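Putative DNA helicase (PDB 3DMN) is of unknown function, but is probably the C-terminal, P-loop NTPase-like portion of a UvrD-type DNA helicase. Local coordinates at residues 47-52 against 149-154. Residues are numbered along the deposited sequence; the frame is centred on the assembly and turned at random. Where two conformers were deposited one is given.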
ATOM      1  N   VAL A  47      -1.570   7.882   9.470  1.00 26.62           N
ATOM      2  CA  VAL A  47      -1.423   6.736  10.368  1.00 26.36           C
ATOM      3  C   VAL A  47      -2.823   6.298  10.875  1.00 26.49           C
ATOM      4  O   VAL A  47      -3.101   5.104  10.949  1.00 27.42           O
ATOM      5  CB  VAL A  47      -0.491   7.102  11.520  1.00 27.05           C
ATOM      6  CG1 VAL A  47      -0.459   5.989  12.556  1.00 27.03           C
ATOM      7  CG2 VAL A  47       0.946   7.370  10.976  1.00 27.75           C
ATOM      8  N   ASP A  48      -3.707   7.257  11.195  1.00 25.79           N
ATOM      9  CA  ASP A  48      -5.091   6.907  11.565  1.00 25.78           C
ATOM     10  C   ASP A  48      -5.701   5.982  10.486  1.00 26.24           C
ATOM     11  O   ASP A  48      -6.391   4.984  10.783  1.00 27.65           O
ATOM     12  CB  ASP A  48      -5.978   8.155  11.598  1.00 24.53           C
ATOM     13  CG  ASP A  48      -5.723   9.070  12.813  1.00 24.70           C
ATOM     14  OD1 ASP A  48      -4.927   8.717  13.722  1.00 26.68           O
ATOM     15  OD2 ASP A  48      -6.440  10.106  12.926  1.00 26.76           O
ATOM     16  N   GLN A  49      -5.496   6.352   9.220  1.00 26.49           N
ATOM     17  CA  GLN A  49      -6.119   5.555   8.163  0.50 27.37           C
ATOM     18  C   GLN A  49      -5.509   4.174   8.062  1.00 27.51           C
ATOM     19  O   GLN A  49      -6.223   3.197   7.762  1.00 28.34           O
ATOM     20  CB  GLN A  49      -6.107   6.264   6.801  0.50 26.94           C
ATOM     21  CG  GLN A  49      -6.756   5.435   5.688  0.50 28.63           C
ATOM     22  CD  GLN A  49      -8.203   5.000   5.949  0.50 26.90           C
ATOM     23  OE1 GLN A  49      -8.988   5.692   6.612  0.50 31.26           O
ATOM     24  NE2 GLN A  49      -8.563   3.838   5.401  0.50 28.35           N
ATOM     25  N   VAL A  50      -4.203   4.068   8.285  1.00 26.98           N
ATOM     26  CA  VAL A  50      -3.551   2.748   8.306  1.00 26.02           C
ATOM     27  C   VAL A  50      -4.149   1.875   9.434  1.00 26.05           C
ATOM     28  O   VAL A  50      -4.460   0.693   9.239  1.00 26.38           O
ATOM     29  CB  VAL A  50      -2.039   2.869   8.475  1.00 26.97           C
ATOM     30  CG1 VAL A  50      -1.423   1.518   8.620  1.00 26.87           C
ATOM     31  CG2 VAL A  50      -1.433   3.606   7.249  1.00 28.51           C
ATOM     32  N   VAL A  51      -4.292   2.457  10.617  1.00 25.74           N
ATOM     33  CA  VAL A  51      -4.870   1.718  11.761  1.00 27.33           C
ATOM     34  C   VAL A  51      -6.281   1.208  11.412  1.00 27.45           C
ATOM     35  O   VAL A  51      -6.639   0.028  11.627  1.00 27.57           O
ATOM     36  CB  VAL A  51      -4.893   2.625  13.006  1.00 27.07           C
ATOM     37  CG1 VAL A  51      -5.760   2.037  14.118  1.00 28.60           C
ATOM     38  CG2 VAL A  51      -3.461   2.803  13.527  1.00 30.06           C
ATOM     39  N   ASP A  52      -7.062   2.108  10.826  1.00 27.09           N
ATOM     40  CA  ASP A  52      -8.432   1.834  10.458  1.00 28.13           C
ATOM     41  C   ASP A  52      -8.516   0.749   9.369  1.00 28.54           C
ATOM     42  O   ASP A  52      -9.359  -0.180   9.461  1.00 30.23           O
ATOM     43  CB  ASP A  52      -9.113   3.092   9.980  1.00 28.96           C
ATOM     44  CG  ASP A  52      -9.338   4.089  11.081  1.00 29.27           C
ATOM     45  OD1 ASP A  52      -9.022   3.798  12.251  1.00 29.90           O
ATOM     46  OD2 ASP A  52      -9.890   5.169  10.758  1.00 30.79           O
ATOM     47  N   THR A 149      -4.972  -0.910  -0.807  1.00 26.92           N
ATOM     48  CA  THR A 149      -5.324   0.387  -0.201  1.00 26.77           C
ATOM     49  C   THR A 149      -4.114   1.262  -0.411  1.00 27.55           C
ATOM     50  O   THR A 149      -3.003   0.830  -0.240  1.00 28.02           O
ATOM     51  CB  THR A 149      -5.551   0.265   1.334  1.00 27.25           C
ATOM     52  OG1 THR A 149      -6.640  -0.616   1.585  1.00 28.29           O
ATOM     53  CG2 THR A 149      -5.889   1.656   1.929  1.00 30.04           C
ATOM     54  N   LEU A 150      -4.353   2.513  -0.800  1.00 27.28           N
ATOM     55  CA  LEU A 150      -3.267   3.521  -0.895  1.00 27.57           C
ATOM     56  C   LEU A 150      -3.610   4.648   0.034  1.00 27.94           C
ATOM     57  O   LEU A 150      -4.700   5.219  -0.043  1.00 29.36           O
ATOM     58  CB  LEU A 150      -3.075   4.076  -2.323  1.00 28.59           C
ATOM     59  CG  LEU A 150      -2.476   3.129  -3.356  1.00 29.04           C
ATOM     60  CD1 LEU A 150      -3.488   2.119  -3.813  1.00 31.77           C
ATOM     61  CD2 LEU A 150      -2.058   3.979  -4.581  1.00 31.38           C
ATOM     62  N   VAL A 151      -2.647   4.996   0.881  1.00 26.84           N
ATOM     63  CA  VAL A 151      -2.792   6.164   1.781  1.00 27.14           C
ATOM     64  C   VAL A 151      -1.795   7.208   1.374  1.00 27.99           C
ATOM     65  O   VAL A 151      -0.625   6.902   1.246  1.00 27.88           O
ATOM     66  CB  VAL A 151      -2.585   5.776   3.288  1.00 27.80           C
ATOM     67  CG1 VAL A 151      -2.677   7.015   4.196  1.00 29.25           C
ATOM     68  CG2 VAL A 151      -3.609   4.725   3.732  1.00 28.21           C
ATOM     69  N   ALA A 152      -2.249   8.454   1.179  1.00 27.13           N
ATOM     70  CA  ALA A 152      -1.322   9.527   0.764  1.00 27.57           C
ATOM     71  C   ALA A 152      -1.443  10.629   1.780  1.00 28.83           C
ATOM     72  O   ALA A 152      -2.549  10.939   2.205  1.00 30.16           O
ATOM     73  CB  ALA A 152      -1.726  10.078  -0.636  1.00 29.53           C
ATOM     74  N   VAL A 153      -0.317  11.219   2.147  1.00 26.26           N
ATOM     75  CA  VAL A 153      -0.292  12.370   3.067  1.00 27.40           C
ATOM     76  C   VAL A 153      -0.042  13.612   2.211  1.00 28.00           C
ATOM     77  O   VAL A 153       1.022  13.759   1.558  1.00 28.69           O
ATOM     78  CB  VAL A 153       0.820  12.234   4.092  1.00 27.93           C
ATOM     79  CG1 VAL A 153       0.861  13.500   4.979  1.00 29.47           C
ATOM     80  CG2 VAL A 153       0.544  10.995   4.962  1.00 29.89           C
ATOM     81  N   GLY A 154      -1.027  14.493   2.192  1.00 26.87           N
ATOM     82  CA  GLY A 154      -0.937  15.752   1.460  1.00 28.31           C
ATOM     83  C   GLY A 154      -1.767  15.664   0.208  1.00 29.41           C
ATOM     84  O   GLY A 154      -2.973  15.905   0.219  1.00 29.07           O
TER
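The backbone bond from Val51 N to Val47 O, 2.9 Å long, belongs to the helical turn that presents Gln49 and Val50 to Val151 of the strand. No hydrogen bond crosses between helix and strand, and the meeting is wholly one of carbon atoms. One methyl of Val151, CG2, does the touching: it lies 3.8 Å from Gln49 CG and 4.3 Å from Val50 CG2, the two helix residues approaching it from different sides. Gln49 CG stands trans to its backbone N (chi1 180°), which carries the methylene out to the strand, while the bend at chi2 turns the rest of the chain aside. Glutamine suits this partly exposed border because its aliphatic stem can pack on valine while its amide ends the chain in a polar group. Valine is apt at 151, since beta branching favours extended backbone and offers a compact methyl to the helix. Val50 is buried, and its short apolar side chain meets Val151, Trp121 of strand 118-121 and Leu81 of helix 71-82 with no polar atom to satisfy. Helix 43-59 links parallel strands 36-40 and 64-68, not neighbours in the sheet, in a beta-alpha-beta crossover and packs here on strand 147-153, next to 36-40, consistent with a P-loop NTPase-like fold.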